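Local coordinates for 2-(acetamidomethylene)succinate hydrolase (Mesorhizobium loti, PDB 3KXP), which catalyses the last step of vitamin B6 degradation, hydrolysing (E)-2-(acetamidomethylene)succinate to succinic semialdehyde, acetate, ammonia and carbon dioxide, at residues 65-71 with 92-98; 159-163 with 308-312; 193-197 with 212-217. All blocks are in the same frame, centred on the assembly; numbering follows the deposited sequence.

Contact 1. Residues 65-71 with 92-98; sequences KGSGPLM and SDRFTTI
M71 meets F95 because its CG lies anti to the backbone N (chi1 -169°) and the chain then bends at chi3 (-78°), which carries CE over the ring of F95. The selenomethionine methyl CE sits 3.5 Å from the ring centroid, nearly on the normal, a CH-pi contact, with SE farther above the same face in a Met-aromatic arrangement; P69 O lies at the ring edge. T96 sets its OG1 beside its backbone N, and the hydroxyl donates to G68 O at 2.8 Å, just where the 65-71 chain turns. From there the strands run parallel: T96 N gives to P69 O at 2.9 Å, M71 N to T96 O at 3.1 Å, and I98 N to M71 O at 3.0 Å. Before the turn the pairing is antiparallel, T97 N giving to K65 O at 3.0 Å. Segment 92-98 thus pairs with the chain on both sides of the turn, with strand 96-100 between strands 59-65 and 70-74 of the central sheet. G66 and G68 bring bare backbone against S92, R94 and F95, where a CB would clash; the join is made mainly by backbone bonds and one threonine hydroxyl, with the M71-F95 contact as its apolar side.

Contact 2. Residues 159-163 with 308-312; sequences VRSVV and ITNFI
R160 begins the touching part of the strand segment, its chain extended from CG to NE and crossing I312 at about a right angle. Its guanidinium meets I312 O edge-on, in plane, but NH2 stays 3.7 Å from that oxygen; the hydrogen bond of NH2 goes to A314 O of the second subunit. Next comes S161, whose CB points toward the helix and lies 4.1 Å from F311 CE1. With chi1 at 54°, its OG stands between backbone N and carbonyl carbon, 4.3 Å from I312 CG2, and this buried hydroxyl finds no polar partner in the model. V162 turns its side chain away, so that its backbone is what the ring meets: V162 O lies 3.4 Å from F311 CE1, oblique to the ring. V163 faces the helix again and splits its two methyls between two helix residues, CG2 reaching F311 CD1 at 3.8 Å and CG1 meeting I308 CG1 at 4.2 Å, crosswise. The F311 ring therefore spans three successive residues of the strand. Strand 161-163 and helix 308-312 run nearly antiparallel, at 162°, with axes 10.1 Å apart, as an alpha/beta hydrolase packs its last helix on the sheet. Strand 159-165 lies between strands 136-141 and 258-263, helix 143-154 covers V162 on its other side, and the second subunit packs its A314 against F311.

Contact 3. Residues 193-197 with 212-217; sequences IKAVE and IRIRAE
Two helices of the segment between strands 159-165 and 258-263, where alpha/beta hydrolases commonly carry their cap, pack here across a small apolar seam edged by a salt-bridge network. Helix 193-197 and helix 212-217 cross at 128° with axes 9.2 Å apart, and the small A216 lets them come close: its CB takes V196 CG1 at 3.8 Å and the E197 CG methylene at 3.6 Å. I212 adds its CG2 against the E197 backbone. Beside this seam R213 bends at chi2 and chi3 (62° and 66°), folding its guanidinium back between two carboxylates. Its NE gives E197 OE2 a short but weak bond of 2.8 Å, the N-H pointing well off the oxygen, and the two flat groups stand almost perpendicular. NH1 makes the straighter bond, to E217 OE2 at 2.9 Å, within the same helix. A leucine in place of R213 has no guanidinium to bond, and E197 and E217 would probably be left without the charge that links them across the two helices. The guanidinium is also touched by carbon: I193 brings CD1 obliquely to 3.3 Å from R213 NH1, and the same methyl lies 3.6 Å from E217 CG.

In the fold
From the N terminus, contact 1 comes first: it closes the short beta-alpha-beta unit of strand 70-74, helix 85-89 and strand 96-100, and is complete before the others begin. Contact 2 then opens at strand 159-165 and closes with the C-terminal helix 301-313, enclosing a long loop. Contact 3 is nested inside that loop, pairing helices 193-203 and 209-218 on the opposite side of the chain's centre from contact 2, about 30 Å away between centres. Contacts 1 and 2 adjoin on the same sheet: I312 CD1 packs against both M71 CE and F95 CZ, so the last helix spans both. Contact 3 touches neither.

Contact 1. Residues 65-71 with 92-98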
ATOM      1  N   LYS A  65      -5.243   0.794 -25.480  1.00 35.12           N
ATOM      2  CA  LYS A  65      -4.442  -0.379 -25.793  1.00 33.86           C
ATOM      3  C   LYS A  65      -4.662  -1.485 -24.766  1.00 33.74           C
ATOM      4  O   LYS A  65      -4.924  -1.219 -23.596  1.00 33.04           O
ATOM      5  CB  LYS A  65      -2.958  -0.023 -25.860  1.00 33.34           C
ATOM      6  CG  LYS A  65      -2.078  -1.207 -26.225  1.00 35.67           C
ATOM      7  CD  LYS A  65      -0.628  -0.812 -26.410  1.00 35.61           C
ATOM      8  CE  LYS A  65       0.203  -2.036 -26.733  1.00 36.67           C
ATOM      9  NZ  LYS A  65      -0.411  -2.786 -27.859  1.00 38.73           N
ATOM     10  N   GLY A  66      -4.565  -2.729 -25.221  1.00 34.21           N
ATOM     11  CA  GLY A  66      -4.738  -3.865 -24.336  1.00 34.21           C
ATOM     12  C   GLY A  66      -6.170  -4.311 -24.103  1.00 34.76           C
ATOM     13  O   GLY A  66      -7.112  -3.819 -24.724  1.00 34.86           O
ATOM     14  N   SER A  67      -6.321  -5.268 -23.196  1.00 36.50           N
ATOM     15  CA  SER A  67      -7.626  -5.810 -22.834  1.00 37.93           C
ATOM     16  C   SER A  67      -7.575  -6.244 -21.373  1.00 37.17           C
ATOM     17  O   SER A  67      -6.502  -6.508 -20.830  1.00 36.29           O
ATOM     18  CB  SER A  67      -7.964  -7.014 -23.716  1.00 39.04           C
ATOM     19  OG  SER A  67      -6.966  -8.011 -23.593  1.00 39.81           O
ATOM     20  N   GLY A  68      -8.737  -6.326 -20.739  1.00 37.09           N
ATOM     21  CA  GLY A  68      -8.786  -6.721 -19.344  1.00 34.66           C
ATOM     22  C   GLY A  68      -9.462  -5.623 -18.556  1.00 33.75           C
ATOM     23  O   GLY A  68     -10.027  -4.705 -19.153  1.00 32.70           O
ATOM     24  N   PRO A  69      -9.433  -5.681 -17.215  1.00 32.50           N
ATOM     25  CA  PRO A  69     -10.070  -4.639 -16.407  1.00 31.90           C
ATOM     26  C   PRO A  69      -9.618  -3.248 -16.856  1.00 31.47           C
ATOM     27  O   PRO A  69      -8.500  -3.070 -17.346  1.00 29.99           O
ATOM     28  CB  PRO A  69      -9.611  -4.978 -14.992  1.00 33.01           C
ATOM     29  CG  PRO A  69      -9.492  -6.470 -15.039  1.00 31.92           C
ATOM     30  CD  PRO A  69      -8.793  -6.692 -16.359  1.00 32.31           C
ATOM     31  N   LEU A  70     -10.489  -2.263 -16.686  1.00 31.24           N
ATOM     32  CA  LEU A  70     -10.178  -0.909 -17.096  1.00 32.10           C
ATOM     33  C   LEU A  70      -9.258  -0.150 -16.138  1.00 33.84           C
ATOM     34  O   LEU A  70      -9.451  -0.161 -14.921  1.00 31.48           O
ATOM     35  CB  LEU A  70     -11.470  -0.121 -17.284  1.00 32.32           C
ATOM     36  CG  LEU A  70     -11.307   1.312 -17.795  1.00 34.26           C
ATOM     37  CD1 LEU A  70     -10.685   1.290 -19.191  1.00 33.45           C
ATOM     38  CD2 LEU A  70     -12.668   2.004 -17.813  1.00 32.61           C
HETATM   39  N   MSE A  71      -8.254   0.511 -16.709  1.00 35.00           N
HETATM   40  CA  MSE A  71      -7.311   1.308 -15.938  1.00 34.47           C
HETATM   41  C   MSE A  71      -7.092   2.630 -16.670  1.00 32.25           C
HETATM   42  O   MSE A  71      -6.503   2.661 -17.751  1.00 30.14           O
HETATM   43  CB  MSE A  71      -5.990   0.568 -15.791  1.00 38.23           C
HETATM   44  CG  MSE A  71      -5.059   1.208 -14.792  1.00 47.25           C
HETATM   45 SE   MSE A  71      -3.480   0.134 -14.491  1.00 64.15          SE
HETATM   46  CE  MSE A  71      -4.246  -1.198 -13.311  1.00 56.57           C
ATOM     47  N   SER A  92      -0.548  -3.383 -20.398  1.00 41.03           N
ATOM     48  CA  SER A  92      -1.510  -3.677 -21.467  1.00 43.22           C
ATOM     49  C   SER A  92      -1.954  -5.126 -21.624  1.00 43.25           C
ATOM     50  O   SER A  92      -3.103  -5.389 -21.986  1.00 42.25           O
ATOM     51  CB  SER A  92      -0.963  -3.187 -22.806  1.00 44.68           C
ATOM     52  OG  SER A  92      -0.949  -1.774 -22.850  1.00 50.86           O
ATOM     53  N   ASP A  93      -1.047  -6.061 -21.370  1.00 42.97           N
ATOM     54  CA  ASP A  93      -1.381  -7.468 -21.493  1.00 43.40           C
ATOM     55  C   ASP A  93      -2.397  -7.947 -20.457  1.00 42.29           C
ATOM     56  O   ASP A  93      -3.064  -8.955 -20.672  1.00 43.43           O
ATOM     57  CB  ASP A  93      -0.109  -8.318 -21.414  1.00 45.89           C
ATOM     58  CG  ASP A  93       0.950  -7.714 -20.503  1.00 51.50           C
ATOM     59  OD1 ASP A  93       0.691  -7.537 -19.291  1.00 51.91           O
ATOM     60  OD2 ASP A  93       2.055  -7.415 -21.009  1.00 55.95           O
ATOM     61  N   ARG A  94      -2.541  -7.211 -19.354  1.00 40.14           N
ATOM     62  CA  ARG A  94      -3.464  -7.597 -18.281  1.00 37.86           C
ATOM     63  C   ARG A  94      -4.618  -6.621 -18.071  1.00 35.92           C
ATOM     64  O   ARG A  94      -5.631  -6.977 -17.467  1.00 36.60           O
ATOM     65  CB  ARG A  94      -2.702  -7.732 -16.960  1.00 38.50           C
ATOM     66  CG  ARG A  94      -1.465  -8.619 -17.016  1.00 39.70           C
ATOM     67  CD  ARG A  94      -0.481  -8.218 -15.921  1.00 39.79           C
ATOM     68  NE  ARG A  94      -1.154  -8.134 -14.630  1.00 41.26           N
ATOM     69  CZ  ARG A  94      -0.669  -7.518 -13.559  1.00 39.11           C
ATOM     70  NH1 ARG A  94       0.510  -6.914 -13.595  1.00 37.60           N
ATOM     71  NH2 ARG A  94      -1.385  -7.493 -12.451  1.00 40.29           N
ATOM     72  N   PHE A  95      -4.456  -5.385 -18.534  1.00 31.81           N
ATOM     73  CA  PHE A  95      -5.515  -4.392 -18.383  1.00 29.73           C
ATOM     74  C   PHE A  95      -5.745  -3.609 -19.670  1.00 28.93           C
ATOM     75  O   PHE A  95      -4.872  -3.532 -20.540  1.00 25.39           O
ATOM     76  CB  PHE A  95      -5.188  -3.351 -17.297  1.00 29.59           C
ATOM     77  CG  PHE A  95      -4.819  -3.927 -15.960  1.00 27.97           C
ATOM     78  CD1 PHE A  95      -3.510  -4.320 -15.695  1.00 25.44           C
ATOM     79  CD2 PHE A  95      -5.769  -4.035 -14.951  1.00 26.17           C
ATOM     80  CE1 PHE A  95      -3.153  -4.808 -14.447  1.00 24.47           C
ATOM     81  CE2 PHE A  95      -5.421  -4.526 -13.697  1.00 26.22           C
ATOM     82  CZ  PHE A  95      -4.111  -4.912 -13.444  1.00 24.82           C
ATOM     83  N   THR A  96      -6.941  -3.034 -19.772  1.00 28.24           N
ATOM     84  CA  THR A  96      -7.291  -2.174 -20.894  1.00 28.04           C
ATOM     85  C   THR A  96      -6.828  -0.804 -20.388  1.00 27.12           C
ATOM     86  O   THR A  96      -7.519  -0.152 -19.599  1.00 27.59           O
ATOM     87  CB  THR A  96      -8.824  -2.134 -21.138  1.00 28.49           C
ATOM     88  OG1 THR A  96      -9.282  -3.429 -21.556  1.00 31.94           O
ATOM     89  CG2 THR A  96      -9.164  -1.111 -22.216  1.00 27.69           C
ATOM     90  N   THR A  97      -5.638  -0.397 -20.812  1.00 26.78           N
ATOM     91  CA  THR A  97      -5.064   0.875 -20.397  1.00 26.47           C
ATOM     92  C   THR A  97      -5.481   2.020 -21.311  1.00 28.20           C
ATOM     93  O   THR A  97      -5.264   1.977 -22.525  1.00 29.81           O
ATOM     94  CB  THR A  97      -3.526   0.807 -20.387  1.00 26.48           C
ATOM     95  OG1 THR A  97      -3.048   0.593 -21.721  1.00 25.30           O
ATOM     96  CG2 THR A  97      -3.050  -0.333 -19.499  1.00 25.47           C
ATOM     97  N   ILE A  98      -6.067   3.055 -20.721  1.00 27.55           N
ATOM     98  CA  ILE A  98      -6.502   4.213 -21.483  1.00 26.19           C
ATOM     99  C   ILE A  98      -6.050   5.502 -20.807  1.00 27.32           C
ATOM    100  O   ILE A  98      -6.366   5.747 -19.639  1.00 28.39           O
ATOM    101  CB  ILE A  98      -8.044   4.241 -21.640  1.00 24.25           C
ATOM    102  CG1 ILE A  98      -8.514   2.990 -22.400  1.00 26.14           C
ATOM    103  CG2 ILE A  98      -8.462   5.493 -22.390  1.00 23.94           C
ATOM    104  CD1 ILE A  98     -10.021   2.918 -22.675  1.00 20.37           C
TER

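Contact 2. Residues 159-163 with 308-312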
ATOM      1  N   VAL A 159     -15.363   3.456  -9.481  1.00 31.82           N
ATOM      2  CA  VAL A 159     -13.927   3.267  -9.349  1.00 31.13           C
ATOM      3  C   VAL A 159     -13.496   2.210  -8.343  1.00 31.74           C
ATOM      4  O   VAL A 159     -13.919   2.192  -7.184  1.00 32.91           O
ATOM      5  CB  VAL A 159     -13.226   4.626  -9.057  1.00 30.00           C
ATOM      6  CG1 VAL A 159     -14.164   5.533  -8.306  1.00 31.05           C
ATOM      7  CG2 VAL A 159     -11.934   4.413  -8.279  1.00 27.07           C
ATOM      8  N   ARG A 160     -12.638   1.326  -8.829  1.00 31.26           N
ATOM      9  CA  ARG A 160     -12.095   0.216  -8.063  1.00 31.89           C
ATOM     10  C   ARG A 160     -11.011   0.654  -7.075  1.00 31.21           C
ATOM     11  O   ARG A 160     -11.025   0.259  -5.909  1.00 29.80           O
ATOM     12  CB  ARG A 160     -11.533  -0.815  -9.046  1.00 32.18           C
ATOM     13  CG  ARG A 160     -10.709  -1.922  -8.431  1.00 34.94           C
ATOM     14  CD  ARG A 160     -10.268  -2.901  -9.515  1.00 35.83           C
ATOM     15  NE  ARG A 160      -9.029  -3.585  -9.150  1.00 38.77           N
ATOM     16  CZ  ARG A 160      -8.451  -4.537  -9.874  1.00 37.46           C
ATOM     17  NH1 ARG A 160      -8.997  -4.938 -11.016  1.00 35.16           N
ATOM     18  NH2 ARG A 160      -7.320  -5.085  -9.449  1.00 38.07           N
ATOM     19  N   SER A 161     -10.082   1.478  -7.548  1.00 29.40           N
ATOM     20  CA  SER A 161      -8.986   1.948  -6.719  1.00 27.93           C
ATOM     21  C   SER A 161      -8.250   3.095  -7.392  1.00 28.21           C
ATOM     22  O   SER A 161      -8.352   3.293  -8.605  1.00 27.27           O
ATOM     23  CB  SER A 161      -8.007   0.807  -6.457  1.00 26.28           C
ATOM     24  OG  SER A 161      -7.592   0.224  -7.676  1.00 29.29           O
ATOM     25  N   VAL A 162      -7.493   3.838  -6.596  1.00 26.88           N
ATOM     26  CA  VAL A 162      -6.746   4.971  -7.108  1.00 26.02           C
ATOM     27  C   VAL A 162      -5.280   4.954  -6.717  1.00 25.36           C
ATOM     28  O   VAL A 162      -4.924   4.573  -5.604  1.00 27.97           O
ATOM     29  CB  VAL A 162      -7.316   6.298  -6.584  1.00 24.56           C
ATOM     30  CG1 VAL A 162      -6.496   7.464  -7.126  1.00 22.75           C
ATOM     31  CG2 VAL A 162      -8.771   6.427  -6.967  1.00 27.83           C
ATOM     32  N   VAL A 163      -4.436   5.365  -7.650  1.00 22.63           N
ATOM     33  CA  VAL A 163      -3.013   5.498  -7.402  1.00 20.31           C
ATOM     34  C   VAL A 163      -2.808   7.002  -7.568  1.00 20.85           C
ATOM     35  O   VAL A 163      -2.699   7.498  -8.691  1.00 21.87           O
ATOM     36  CB  VAL A 163      -2.163   4.750  -8.440  1.00 20.60           C
ATOM     37  CG1 VAL A 163      -0.706   5.084  -8.235  1.00 16.63           C
ATOM     38  CG2 VAL A 163      -2.378   3.235  -8.316  1.00 20.88           C
ATOM     39  N   ILE A 308       2.842   0.177  -8.355  1.00 22.89           N
ATOM     40  CA  ILE A 308       1.485  -0.025  -8.854  1.00 24.12           C
ATOM     41  C   ILE A 308       1.120  -1.512  -8.869  1.00 24.29           C
ATOM     42  O   ILE A 308       0.017  -1.894  -8.474  1.00 26.13           O
ATOM     43  CB  ILE A 308       1.316   0.556 -10.269  1.00 24.22           C
ATOM     44  CG1 ILE A 308       1.423   2.081 -10.212  1.00 25.66           C
ATOM     45  CG2 ILE A 308      -0.025   0.135 -10.845  1.00 24.61           C
ATOM     46  CD1 ILE A 308       1.406   2.754 -11.563  1.00 27.27           C
ATOM     47  N   THR A 309       2.049  -2.352  -9.309  1.00 24.37           N
ATOM     48  CA  THR A 309       1.783  -3.783  -9.354  1.00 26.23           C
ATOM     49  C   THR A 309       1.699  -4.353  -7.942  1.00 26.06           C
ATOM     50  O   THR A 309       0.949  -5.288  -7.706  1.00 29.35           O
ATOM     51  CB  THR A 309       2.855  -4.546 -10.176  1.00 24.55           C
ATOM     52  OG1 THR A 309       4.158  -4.296  -9.635  1.00 25.43           O
ATOM     53  CG2 THR A 309       2.829  -4.091 -11.635  1.00 23.95           C
ATOM     54  N   ASN A 310       2.444  -3.795  -6.994  1.00 26.12           N
ATOM     55  CA  ASN A 310       2.359  -4.298  -5.621  1.00 27.87           C
ATOM     56  C   ASN A 310       0.970  -3.977  -5.075  1.00 28.68           C
ATOM     57  O   ASN A 310       0.364  -4.776  -4.360  1.00 30.29           O
ATOM     58  CB  ASN A 310       3.405  -3.644  -4.712  1.00 25.49           C
ATOM     59  CG  ASN A 310       4.801  -4.210  -4.914  1.00 28.38           C
ATOM     60  OD1 ASN A 310       4.968  -5.381  -5.268  1.00 26.47           O
ATOM     61  ND2 ASN A 310       5.814  -3.383  -4.664  1.00 23.58           N
ATOM     62  N   PHE A 311       0.474  -2.800  -5.446  1.00 29.05           N
ATOM     63  CA  PHE A 311      -0.827  -2.307  -5.005  1.00 28.59           C
ATOM     64  C   PHE A 311      -2.008  -3.123  -5.509  1.00 29.19           C
ATOM     65  O   PHE A 311      -2.717  -3.748  -4.725  1.00 29.96           O
ATOM     66  CB  PHE A 311      -1.005  -0.856  -5.455  1.00 26.80           C
ATOM     67  CG  PHE A 311      -2.219  -0.180  -4.878  1.00 24.16           C
ATOM     68  CD1 PHE A 311      -3.029   0.617  -5.679  1.00 22.60           C
ATOM     69  CD2 PHE A 311      -2.529  -0.309  -3.526  1.00 22.54           C
ATOM     70  CE1 PHE A 311      -4.132   1.280  -5.143  1.00 24.49           C
ATOM     71  CE2 PHE A 311      -3.625   0.346  -2.977  1.00 22.46           C
ATOM     72  CZ  PHE A 311      -4.431   1.146  -3.784  1.00 24.01           C
ATOM     73  N   ILE A 312      -2.213  -3.117  -6.823  1.00 29.30           N
ATOM     74  CA  ILE A 312      -3.338  -3.824  -7.427  1.00 31.62           C
ATOM     75  C   ILE A 312      -3.278  -5.360  -7.435  1.00 31.37           C
ATOM     76  O   ILE A 312      -4.321  -6.013  -7.503  1.00 32.05           O
ATOM     77  CB  ILE A 312      -3.572  -3.320  -8.874  1.00 31.39           C
ATOM     78  CG1 ILE A 312      -2.304  -3.522  -9.703  1.00 32.45           C
ATOM     79  CG2 ILE A 312      -3.947  -1.835  -8.854  1.00 31.49           C
ATOM     80  CD1 ILE A 312      -2.413  -3.055 -11.127  1.00 32.39           C
TER

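Contact 3. Residues 193-197 with 212-217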
ATOM      1  N   ILE A 193      10.712  21.859 -32.910  1.00 34.80           N
ATOM      2  CA  ILE A 193      10.693  20.920 -31.807  1.00 35.42           C
ATOM      3  C   ILE A 193      11.945  21.003 -30.943  1.00 36.56           C
ATOM      4  O   ILE A 193      11.882  20.771 -29.737  1.00 37.26           O
ATOM      5  CB  ILE A 193      10.462  19.467 -32.298  1.00 35.15           C
ATOM      6  CG1 ILE A 193      10.042  18.591 -31.111  1.00 35.30           C
ATOM      7  CG2 ILE A 193      11.709  18.920 -32.957  1.00 33.48           C
ATOM      8  CD1 ILE A 193       9.637  17.184 -31.483  1.00 34.13           C
ATOM      9  N   LYS A 194      13.079  21.356 -31.540  1.00 37.97           N
ATOM     10  CA  LYS A 194      14.310  21.463 -30.766  1.00 38.34           C
ATOM     11  C   LYS A 194      14.154  22.542 -29.692  1.00 37.20           C
ATOM     12  O   LYS A 194      14.583  22.364 -28.548  1.00 35.44           O
ATOM     13  CB  LYS A 194      15.500  21.793 -31.675  1.00 41.43           C
ATOM     14  CG  LYS A 194      16.796  21.988 -30.906  1.00 46.98           C
ATOM     15  CD  LYS A 194      18.022  22.038 -31.803  1.00 52.28           C
ATOM     16  CE  LYS A 194      19.294  22.025 -30.952  1.00 56.65           C
ATOM     17  NZ  LYS A 194      20.548  21.959 -31.765  1.00 60.59           N
ATOM     18  N   ALA A 195      13.523  23.651 -30.059  1.00 35.13           N
ATOM     19  CA  ALA A 195      13.313  24.740 -29.115  1.00 35.53           C
ATOM     20  C   ALA A 195      12.350  24.313 -28.004  1.00 33.51           C
ATOM     21  O   ALA A 195      12.455  24.777 -26.875  1.00 34.06           O
ATOM     22  CB  ALA A 195      12.772  25.977 -29.842  1.00 33.82           C
ATOM     23  N   VAL A 196      11.415  23.427 -28.331  1.00 33.52           N
ATOM     24  CA  VAL A 196      10.441  22.938 -27.357  1.00 32.61           C
ATOM     25  C   VAL A 196      11.138  22.070 -26.314  1.00 32.30           C
ATOM     26  O   VAL A 196      10.858  22.179 -25.121  1.00 32.31           O
ATOM     27  CB  VAL A 196       9.324  22.102 -28.041  1.00 31.95           C
ATOM     28  CG1 VAL A 196       8.396  21.483 -26.988  1.00 30.69           C
ATOM     29  CG2 VAL A 196       8.518  22.983 -28.972  1.00 31.60           C
ATOM     30  N   GLU A 197      12.040  21.205 -26.768  1.00 31.73           N
ATOM     31  CA  GLU A 197      12.773  20.331 -25.862  1.00 32.55           C
ATOM     32  C   GLU A 197      13.712  21.132 -24.966  1.00 31.15           C
ATOM     33  O   GLU A 197      13.828  20.848 -23.773  1.00 29.74           O
ATOM     34  CB  GLU A 197      13.563  19.302 -26.653  1.00 34.25           C
ATOM     35  CG  GLU A 197      12.688  18.361 -27.433  1.00 38.79           C
ATOM     36  CD  GLU A 197      13.492  17.463 -28.332  1.00 42.59           C
ATOM     37  OE1 GLU A 197      14.181  17.989 -29.233  1.00 45.43           O
ATOM     38  OE2 GLU A 197      13.441  16.233 -28.137  1.00 47.03           O
ATOM     39  N   ILE A 212      11.137  13.952 -22.040  1.00 23.80           N
ATOM     40  CA  ILE A 212      11.066  15.310 -22.550  1.00 25.78           C
ATOM     41  C   ILE A 212      10.598  15.241 -24.006  1.00 27.63           C
ATOM     42  O   ILE A 212       9.673  15.954 -24.406  1.00 28.88           O
ATOM     43  CB  ILE A 212      12.441  16.030 -22.472  1.00 25.81           C
ATOM     44  CG1 ILE A 212      12.786  16.342 -21.012  1.00 22.76           C
ATOM     45  CG2 ILE A 212      12.411  17.330 -23.289  1.00 23.92           C
ATOM     46  CD1 ILE A 212      11.867  17.350 -20.364  1.00 21.18           C
ATOM     47  N   ARG A 213      11.227  14.367 -24.785  1.00 28.28           N
ATOM     48  CA  ARG A 213      10.871  14.198 -26.190  1.00 30.07           C
ATOM     49  C   ARG A 213       9.400  13.797 -26.357  1.00 29.60           C
ATOM     50  O   ARG A 213       8.720  14.293 -27.257  1.00 29.00           O
ATOM     51  CB  ARG A 213      11.801  13.166 -26.843  1.00 31.81           C
ATOM     52  CG  ARG A 213      11.328  12.584 -28.167  1.00 35.44           C
ATOM     53  CD  ARG A 213      11.175  13.611 -29.296  1.00 41.77           C
ATOM     54  NE  ARG A 213      12.421  14.236 -29.741  1.00 45.10           N
ATOM     55  CZ  ARG A 213      12.620  14.711 -30.975  1.00 47.13           C
ATOM     56  NH1 ARG A 213      11.659  14.618 -31.887  1.00 45.19           N
ATOM     57  NH2 ARG A 213      13.764  15.310 -31.292  1.00 46.17           N
ATOM     58  N   ILE A 214       8.903  12.911 -25.495  1.00 27.66           N
ATOM     59  CA  ILE A 214       7.504  12.505 -25.590  1.00 27.25           C
ATOM     60  C   ILE A 214       6.566  13.701 -25.376  1.00 27.15           C
ATOM     61  O   ILE A 214       5.591  13.862 -26.110  1.00 28.35           O
ATOM     62  CB  ILE A 214       7.165  11.381 -24.578  1.00 27.08           C
ATOM     63  CG1 ILE A 214       7.774  10.063 -25.063  1.00 25.60           C
ATOM     64  CG2 ILE A 214       5.642  11.236 -24.427  1.00 23.83           C
ATOM     65  CD1 ILE A 214       7.628   8.911 -24.083  1.00 27.15           C
ATOM     66  N   ARG A 215       6.858  14.533 -24.380  1.00 25.92           N
ATOM     67  CA  ARG A 215       6.040  15.714 -24.116  1.00 25.93           C
ATOM     68  C   ARG A 215       6.148  16.676 -25.300  1.00 27.33           C
ATOM     69  O   ARG A 215       5.153  17.242 -25.759  1.00 27.93           O
ATOM     70  CB  ARG A 215       6.518  16.437 -22.854  1.00 25.36           C
ATOM     71  CG  ARG A 215       6.101  15.808 -21.538  1.00 24.60           C
ATOM     72  CD  ARG A 215       6.800  16.518 -20.394  1.00 23.60           C
ATOM     73  NE  ARG A 215       6.370  16.055 -19.082  1.00 21.72           N
ATOM     74  CZ  ARG A 215       5.550  16.732 -18.287  1.00 22.05           C
ATOM     75  NH1 ARG A 215       5.066  17.910 -18.673  1.00 23.18           N
ATOM     76  NH2 ARG A 215       5.219  16.237 -17.101  1.00 20.23           N
ATOM     77  N   ALA A 216       7.369  16.856 -25.786  1.00 26.89           N
ATOM     78  CA  ALA A 216       7.625  17.748 -26.910  1.00 28.69           C
ATOM     79  C   ALA A 216       6.820  17.394 -28.168  1.00 28.86           C
ATOM     80  O   ALA A 216       6.252  18.269 -28.819  1.00 29.26           O
ATOM     81  CB  ALA A 216       9.120  17.749 -27.234  1.00 25.80           C
ATOM     82  N   GLU A 217       6.767  16.113 -28.502  1.00 29.33           N
ATOM     83  CA  GLU A 217       6.052  15.683 -29.692  1.00 31.05           C
ATOM     84  C   GLU A 217       4.546  15.612 -29.518  1.00 29.33           C
ATOM     85  O   GLU A 217       3.818  15.713 -30.491  1.00 30.32           O
ATOM     86  CB  GLU A 217       6.536  14.302 -30.145  1.00 33.44           C
ATOM     87  CG  GLU A 217       8.031  14.175 -30.328  1.00 40.65           C
ATOM     88  CD  GLU A 217       8.434  12.817 -30.882  1.00 44.79           C
ATOM     89  OE1 GLU A 217       7.812  11.805 -30.484  1.00 47.00           O
ATOM     90  OE2 GLU A 217       9.376  12.762 -31.704  1.00 47.38           O
TER